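Local structure of argininosuccinate lyase (Chelativorans sp., 6G3I) at residues Arg112-Asn117 against Cys196-Ala201; Asp290-Ser295 against His340-Val345. The protein probably catalyses the cleavage of argininosuccinate to fumarate and L-arginine, the last step of arginine biosynthesis, and binds fumarate. All coordinates share one frame; numbering follows the deposited sequence.

Contact 1. Residues Arg112-Asn117 against Cys196-Ala201; sequences RNDLAN and CPLGAA. With EKN ((2~{S})-2-(2-azanylethylamino)butanedioic acid), chain B; FUM (fumaric acid), chain C.
D114 meets the loop 196-201 through one carboxylate oxygen, an example of an acid organising a turn of backbone. OD2 of D114 accepts from G199 N at 3.3 Å, using its anti lone pair, and takes a weak second bond from A201 N at 3.1 Å. A water donates to D114 OD2 at 2.6 Å and shares the single N-H of G199 with that oxygen. CG of D114 stands between its backbone N and carbonyl carbon (chi1 68°), which turns the carboxylate to the loop while OD1 takes the backbone N of S111. P197 to A200 form a type II turn that places G199 N toward D114, with A201 just after it; the positive phi at G199 suits a residue without CB.

Carbon-to-oxygen van der Waals contacts flank this polar centre. CD2 of L198 comes within 3.4 Å of D114 O, and the P197 ring lies obliquely against N117, CG 3.5 Å from N117 OD1, whose hydrogen bond comes from R121 NE.

At the start of helix 112-147, R112 holds one carboxylate of the aminoethylamino-butanedioate: OD1 receives the backbone N, while OD2 receives NE and, at 2.9 Å, NH2. Fumarate O8 lies over a face of that guanidinium. N113 OD1 accepts from the ligand's secondary amine N at 2.8 Å and ND2 donates to its carboxylate O. S111, with N288, S281 and K286 of the second subunit and T158 of the third, also bonds the ligand. Donors concentrated on one buried carboxylate would be expected to stabilise D114 as an anion beside the residues that grip the ligand.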
loop_
_atom_site.group_PDB
_atom_site.type_symbol
_atom_site.label_atom_id
_atom_site.label_comp_id
_atom_site.label_asym_id
_atom_site.label_seq_id
_atom_site.Cartn_x
_atom_site.Cartn_y
_atom_site.Cartn_z
ATOM N N ARG A 112 5.992 -28.649 12.266
ATOM C CA ARG A 112 5.105 -28.051 11.277
ATOM C C ARG A 112 5.717 -26.785 10.692
ATOM O O ARG A 112 5.425 -26.424 9.546
ATOM C CB ARG A 112 3.744 -27.745 11.905
ATOM C CG ARG A 112 2.781 -28.927 11.915
ATOM C CD ARG A 112 1.426 -28.559 12.503
ATOM N NE ARG A 112 1.542 -27.850 13.773
ATOM C CZ ARG A 112 0.510 -27.375 14.465
ATOM N NH1 ARG A 112 -0.730 -27.529 14.017
ATOM N NH2 ARG A 112 0.719 -26.739 15.609
ATOM N N ASN A 113 6.593 -26.123 11.452
ATOM C CA ASN A 113 7.119 -24.823 11.045
ATOM C C ASN A 113 8.027 -24.943 9.826
ATOM O O ASN A 113 7.857 -24.211 8.843
ATOM C CB ASN A 113 7.857 -24.182 12.220
ATOM C CG ASN A 113 6.917 -23.780 13.340
ATOM O OD1 ASN A 113 5.709 -24.008 13.256
ATOM N ND2 ASN A 113 7.462 -23.188 14.397
ATOM N N ASP A 114 9.010 -25.847 9.871
ATOM C CA ASP A 114 9.881 -26.027 8.715
ATOM C C ASP A 114 9.233 -26.868 7.622
ATOM O O ASP A 114 9.601 -26.727 6.450
ATOM C CB ASP A 114 11.222 -26.643 9.139
ATOM C CG ASP A 114 11.097 -28.077 9.631
ATOM O OD1 ASP A 114 10.008 -28.479 10.083
ATOM O OD2 ASP A 114 12.116 -28.801 9.573
ATOM N N LEU A 115 8.271 -27.725 7.970
ATOM C CA LEU A 115 7.474 -28.397 6.948
ATOM C C LEU A 115 6.717 -27.382 6.104
ATOM O O LEU A 115 6.741 -27.437 4.869
ATOM C CB LEU A 115 6.508 -29.379 7.612
ATOM C CG LEU A 115 5.382 -29.955 6.746
ATOM C CD1 LEU A 115 5.940 -30.798 5.615
ATOM C CD2 LEU A 115 4.419 -30.764 7.598
ATOM N N ALA A 116 6.037 -26.441 6.762
ATOM C CA ALA A 116 5.264 -25.433 6.043
ATOM C C ALA A 116 6.169 -24.554 5.188
ATOM O O ALA A 116 5.898 -24.330 4.003
ATOM C CB ALA A 116 4.470 -24.585 7.035
ATOM N N ASN A 117 7.248 -24.039 5.778
ATOM C CA ASN A 117 8.157 -23.170 5.040
ATOM C C ASN A 117 8.670 -23.859 3.780
ATOM O O ASN A 117 8.702 -23.263 2.698
ATOM C CB ASN A 117 9.324 -22.756 5.938
ATOM C CG ASN A 117 9.938 -21.431 5.525
ATOM O OD1 ASN A 117 10.833 -21.381 4.678
ATOM N ND2 ASN A 117 9.461 -20.346 6.125
ATOM N N CYS A 196 16.420 -24.886 0.848
ATOM C CA CYS A 196 15.651 -25.807 1.675
ATOM C C CYS A 196 15.784 -25.433 3.145
ATOM O O CYS A 196 16.908 -25.412 3.665
ATOM C CB CYS A 196 16.129 -27.231 1.478
ATOM S SG CYS A 196 15.058 -28.453 2.266
ATOM N N PRO A 197 14.689 -25.158 3.855
ATOM C CA PRO A 197 14.772 -24.906 5.299
ATOM C C PRO A 197 14.620 -26.143 6.171
ATOM O O PRO A 197 14.754 -26.027 7.395
ATOM C CB PRO A 197 13.599 -23.945 5.524
ATOM C CG PRO A 197 12.568 -24.404 4.542
ATOM C CD PRO A 197 13.310 -24.992 3.358
ATOM N N LEU A 198 14.347 -27.310 5.588
ATOM C CA LEU A 198 14.120 -28.507 6.386
ATOM C C LEU A 198 15.372 -28.875 7.171
ATOM O O LEU A 198 16.495 -28.783 6.669
ATOM C CB LEU A 198 13.684 -29.668 5.491
ATOM C CG LEU A 198 12.240 -29.552 5.002
ATOM C CD1 LEU A 198 11.948 -30.580 3.924
ATOM C CD2 LEU A 198 11.252 -29.701 6.160
ATOM N N GLY A 199 15.162 -29.308 8.412
ATOM C CA GLY A 199 16.213 -29.442 9.394
ATOM C C GLY A 199 16.156 -28.386 10.476
ATOM O O GLY A 199 16.692 -28.606 11.571
ATOM N N ALA A 200 15.514 -27.248 10.199
ATOM C CA ALA A 200 15.351 -26.210 11.209
ATOM C C ALA A 200 14.413 -26.655 12.324
ATOM O O ALA A 200 14.501 -26.145 13.446
ATOM C CB ALA A 200 14.825 -24.930 10.556
ATOM N N ALA A 201 13.515 -27.593 12.036
ATOM C CA ALA A 201 12.544 -28.094 13.016
ATOM C C ALA A 201 11.723 -26.899 13.492
ATOM O O ALA A 201 11.252 -26.115 12.650
ATOM C CB ALA A 201 13.283 -28.867 14.101
HETATM O OD1 EKN B . 5.618 -27.931 15.181
HETATM C CG EKN B . 4.883 -26.961 15.652
HETATM O OD2 EKN B . 3.634 -27.002 15.738
HETATM C CB EKN B . 5.493 -25.714 16.135
HETATM C CA EKN B . 4.506 -24.675 16.610
HETATM C C EKN B . 5.152 -23.637 17.491
HETATM O OXT EKN B . 4.720 -23.640 18.647
HETATM O O EKN B . 6.009 -22.884 17.032
HETATM N N EKN B . 3.840 -24.038 15.376
HETATM C CAG EKN B . 2.833 -22.932 15.716
HETATM C CAF EKN B . 1.368 -23.330 15.576
HETATM N NAA EKN B . 0.758 -23.581 16.969
HETATM O OXT FUM C . -2.301 -21.070 13.182
HETATM C C FUM C . -2.012 -22.277 13.351
HETATM O O FUM C . -2.822 -23.059 13.902
HETATM C C4 FUM C . -0.683 -22.847 12.915
HETATM C C5 FUM C . -0.696 -23.922 12.169
HETATM C C6 FUM C . 0.640 -24.513 11.754
HETATM O O7 FUM C . 0.818 -24.974 10.595
HETATM O O8 FUM C . 1.567 -24.526 12.610
HETATM O O HOH W 1 13.118 -31.213 9.942
#

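Contact 2. Residues Asp290-Ser295 against His340-Val345; sequences DSLERS and HAMTGV. With FUM (fumaric acid), chain D; EKN ((2~{S})-2-(2-azanylethylamino)butanedioic acid), chain E.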
loop_
_atom_site.group_PDB
_atom_site.type_symbol
_atom_site.label_atom_id
_atom_site.label_comp_id
_atom_site.label_asym_id
_atom_site.label_seq_id
_atom_site.Cartn_x
_atom_site.Cartn_y
_atom_site.Cartn_z
ATOM N N ASP A 290 -12.489 -5.280 -23.011
ATOM C CA ASP A 290 -12.632 -6.049 -21.778
ATOM C C ASP A 290 -11.349 -6.797 -21.443
ATOM O O ASP A 290 -10.976 -6.910 -20.271
ATOM C CB ASP A 290 -13.800 -7.024 -21.906
ATOM C CG ASP A 290 -15.133 -6.321 -22.039
ATOM O OD1 ASP A 290 -15.242 -5.162 -21.587
ATOM O OD2 ASP A 290 -16.075 -6.927 -22.591
ATOM N N SER A 291 -10.664 -7.322 -22.459
ATOM C CA SER A 291 -9.395 -8.000 -22.223
ATOM C C SER A 291 -8.387 -7.058 -21.578
ATOM O O SER A 291 -7.716 -7.418 -20.605
ATOM C CB SER A 291 -8.849 -8.556 -23.538
ATOM O OG SER A 291 -8.768 -7.539 -24.524
ATOM N N LEU A 292 -8.275 -5.837 -22.104
ATOM C CA LEU A 292 -7.298 -4.888 -21.584
ATOM C C LEU A 292 -7.637 -4.474 -20.156
ATOM O O LEU A 292 -6.768 -4.478 -19.276
ATOM C CB LEU A 292 -7.231 -3.659 -22.493
ATOM C CG LEU A 292 -6.875 -3.908 -23.957
ATOM C CD1 LEU A 292 -6.917 -2.609 -24.749
ATOM C CD2 LEU A 292 -5.505 -4.558 -24.081
ATOM N N GLU A 293 -8.899 -4.115 -19.906
ATOM C CA GLU A 293 -9.262 -3.549 -18.612
ATOM C C GLU A 293 -9.227 -4.593 -17.504
ATOM O O GLU A 293 -8.896 -4.262 -16.360
ATOM C CB GLU A 293 -10.643 -2.900 -18.689
ATOM C CG GLU A 293 -10.654 -1.601 -19.478
ATOM C CD GLU A 293 -11.897 -0.769 -19.235
ATOM O OE1 GLU A 293 -11.864 0.438 -19.547
ATOM O OE2 GLU A 293 -12.899 -1.315 -18.732
ATOM N N ARG A 294 -9.559 -5.846 -17.812
ATOM C CA ARG A 294 -9.442 -6.894 -16.806
ATOM C C ARG A 294 -7.991 -7.285 -16.573
ATOM O O ARG A 294 -7.648 -7.757 -15.483
ATOM C CB ARG A 294 -10.270 -8.114 -17.209
ATOM C CG ARG A 294 -11.729 -8.016 -16.783
ATOM C CD ARG A 294 -12.555 -9.181 -17.296
ATOM N NE ARG A 294 -13.959 -9.060 -16.910
ATOM C CZ ARG A 294 -14.504 -9.608 -15.824
ATOM N NH1 ARG A 294 -13.772 -10.333 -14.989
ATOM N NH2 ARG A 294 -15.794 -9.429 -15.572
ATOM N N SER A 295 -7.127 -7.089 -17.570
ATOM C CA SER A 295 -5.700 -7.296 -17.354
ATOM C C SER A 295 -5.130 -6.224 -16.434
ATOM O O SER A 295 -4.317 -6.522 -15.551
ATOM C CB SER A 295 -4.962 -7.304 -18.691
ATOM O OG SER A 295 -5.470 -8.310 -19.550
ATOM N N HIS A 340 -1.308 -14.171 -20.261
ATOM C CA HIS A 340 -1.819 -14.894 -21.421
ATOM C C HIS A 340 -2.712 -14.003 -22.274
ATOM O O HIS A 340 -2.597 -13.994 -23.505
ATOM C CB HIS A 340 -2.580 -16.141 -20.966
ATOM C CG HIS A 340 -1.693 -17.255 -20.499
ATOM N ND1 HIS A 340 -2.174 -18.355 -19.822
ATOM C CD2 HIS A 340 -0.357 -17.441 -20.618
ATOM C CE1 HIS A 340 -1.172 -19.169 -19.539
ATOM N NE2 HIS A 340 -0.058 -18.637 -20.011
ATOM N N ALA A 341 -3.607 -13.243 -21.641
ATOM C CA ALA A 341 -4.492 -12.366 -22.398
ATOM C C ALA A 341 -3.692 -11.364 -23.222
ATOM O O ALA A 341 -3.948 -11.179 -24.418
ATOM C CB ALA A 341 -5.452 -11.644 -21.452
ATOM N N MET A 342 -2.709 -10.710 -22.601
ATOM C CA MET A 342 -1.923 -9.715 -23.324
ATOM C C MET A 342 -1.010 -10.362 -24.359
ATOM O O MET A 342 -0.727 -9.753 -25.397
ATOM C CB MET A 342 -1.109 -8.872 -22.342
ATOM C CG MET A 342 -1.956 -7.970 -21.451
ATOM S SD MET A 342 -3.072 -6.889 -22.366
ATOM C CE MET A 342 -1.910 -5.848 -23.242
ATOM N N THR A 343 -0.540 -11.585 -24.102
ATOM C CA THR A 343 0.192 -12.318 -25.129
ATOM C C THR A 343 -0.639 -12.442 -26.398
ATOM O O THR A 343 -0.125 -12.260 -27.510
ATOM C CB THR A 343 0.582 -13.703 -24.610
ATOM O OG1 THR A 343 1.450 -13.565 -23.478
ATOM C CG2 THR A 343 1.290 -14.512 -25.693
ATOM N N GLY A 344 -1.928 -12.751 -26.253
ATOM C CA GLY A 344 -2.795 -12.866 -27.410
ATOM C C GLY A 344 -3.249 -11.536 -27.967
ATOM O O GLY A 344 -3.482 -11.420 -29.174
ATOM N N VAL A 345 -3.390 -10.520 -27.111
ATOM C CA VAL A 345 -3.711 -9.179 -27.594
ATOM C C VAL A 345 -2.621 -8.692 -28.539
ATOM O O VAL A 345 -2.897 -8.226 -29.652
ATOM C CB VAL A 345 -3.900 -8.214 -26.409
ATOM C CG1 VAL A 345 -3.826 -6.758 -26.861
ATOM C CG2 VAL A 345 -5.229 -8.478 -25.717
HETATM O OXT FUM D . -15.524 -7.310 -18.126
HETATM C C FUM D . -16.692 -7.501 -18.539
HETATM O O FUM D . -16.935 -8.397 -19.381
HETATM C C4 FUM D . -17.854 -6.666 -18.057
HETATM C C5 FUM D . -18.910 -7.294 -17.607
HETATM C C6 FUM D . -20.092 -6.456 -17.149
HETATM O O7 FUM D . -20.755 -6.769 -16.125
HETATM O O8 FUM D . -20.386 -5.435 -17.829
HETATM O OD1 EKN E . -24.800 -2.609 -20.501
HETATM C CG EKN E . -23.545 -2.751 -20.828
HETATM O OD2 EKN E . -23.011 -3.847 -21.112
HETATM C CB EKN E . -22.644 -1.591 -20.891
HETATM C CA EKN E . -21.214 -1.925 -21.244
HETATM C C EKN E . -20.451 -0.722 -21.735
HETATM O OXT EKN E . -20.084 -0.821 -22.909
HETATM O O EKN E . -20.241 0.225 -20.980
HETATM N N EKN E . -20.545 -2.557 -20.009
HETATM C CAG EKN E . -19.068 -2.916 -20.219
HETATM C CAF EKN E . -18.787 -4.403 -20.407
HETATM N NAA EKN E . -18.522 -4.701 -21.896
#
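L292 and M342 touch where helices 290-295 and 340-345 run roughly antiparallel, with axes 9.8 Å apart and an angle of 144° between their directions. The interface is mainly apolar. CD2 of L292 reaches M342 SD at 3.8 Å, the two side chains crossing at about a right angle, and V345 CG1 lies close to the same methyl. Bends at chi2 and chi3 of M342 fold its SD and CE back across the CD2 methyl of L292. The serine hydroxyls are engaged elsewhere: S291 OG bonds to F276 O, and S295 OG donates to S291 O at 2.6 Å, an acceptor that S295 N approaches from the opposite carbonyl face. S295 OG can thus lie against A341 CB.

Such packing belongs to the long-helix bundle of the fumarase/aspartase superfamily, in which L252 of helix 236-262 also covers S295 and M342.

A different face of helix 290-295, carrying D290 and R294, meets the ligands. R294, extended from CG to NE, presents its guanidinium edge to fumarate OXT, with NE at 2.6 Å and 163° and a weaker NH2 bond; its cation also meets the ring of Y26. With a leucine here, fumarate OXT would probably lose its charged hydrogen-bond donor and the Y26 ring its cationic neighbour. One turn back, D290 receives weak bonds from the terminal amine of the aminoethylamino-butanedioate, while its OD1 also accepts from Q159 of the fourth subunit.

How the contacts relate
Both contacts are buried, yet they sit in different parts of the fold. Contact 1 lies about 29 Å from the centre of the chain and joins a helix start to a loop, whereas contact 2, at about 13 Å, joins two helices of the bundle. Their centres are about 39 Å apart. Helix 112-147 links them: it begins in contact 1, and its Y138 packs on M342 of contact 2. Polar bonds to a carboxylate dominate the first interface and apolar packing the second. Each nevertheless carries ligand-binding residues, and these meet between subunits: the fumarate beside R112 is bound by R294 of the second subunit, so a composite site draws on both regions.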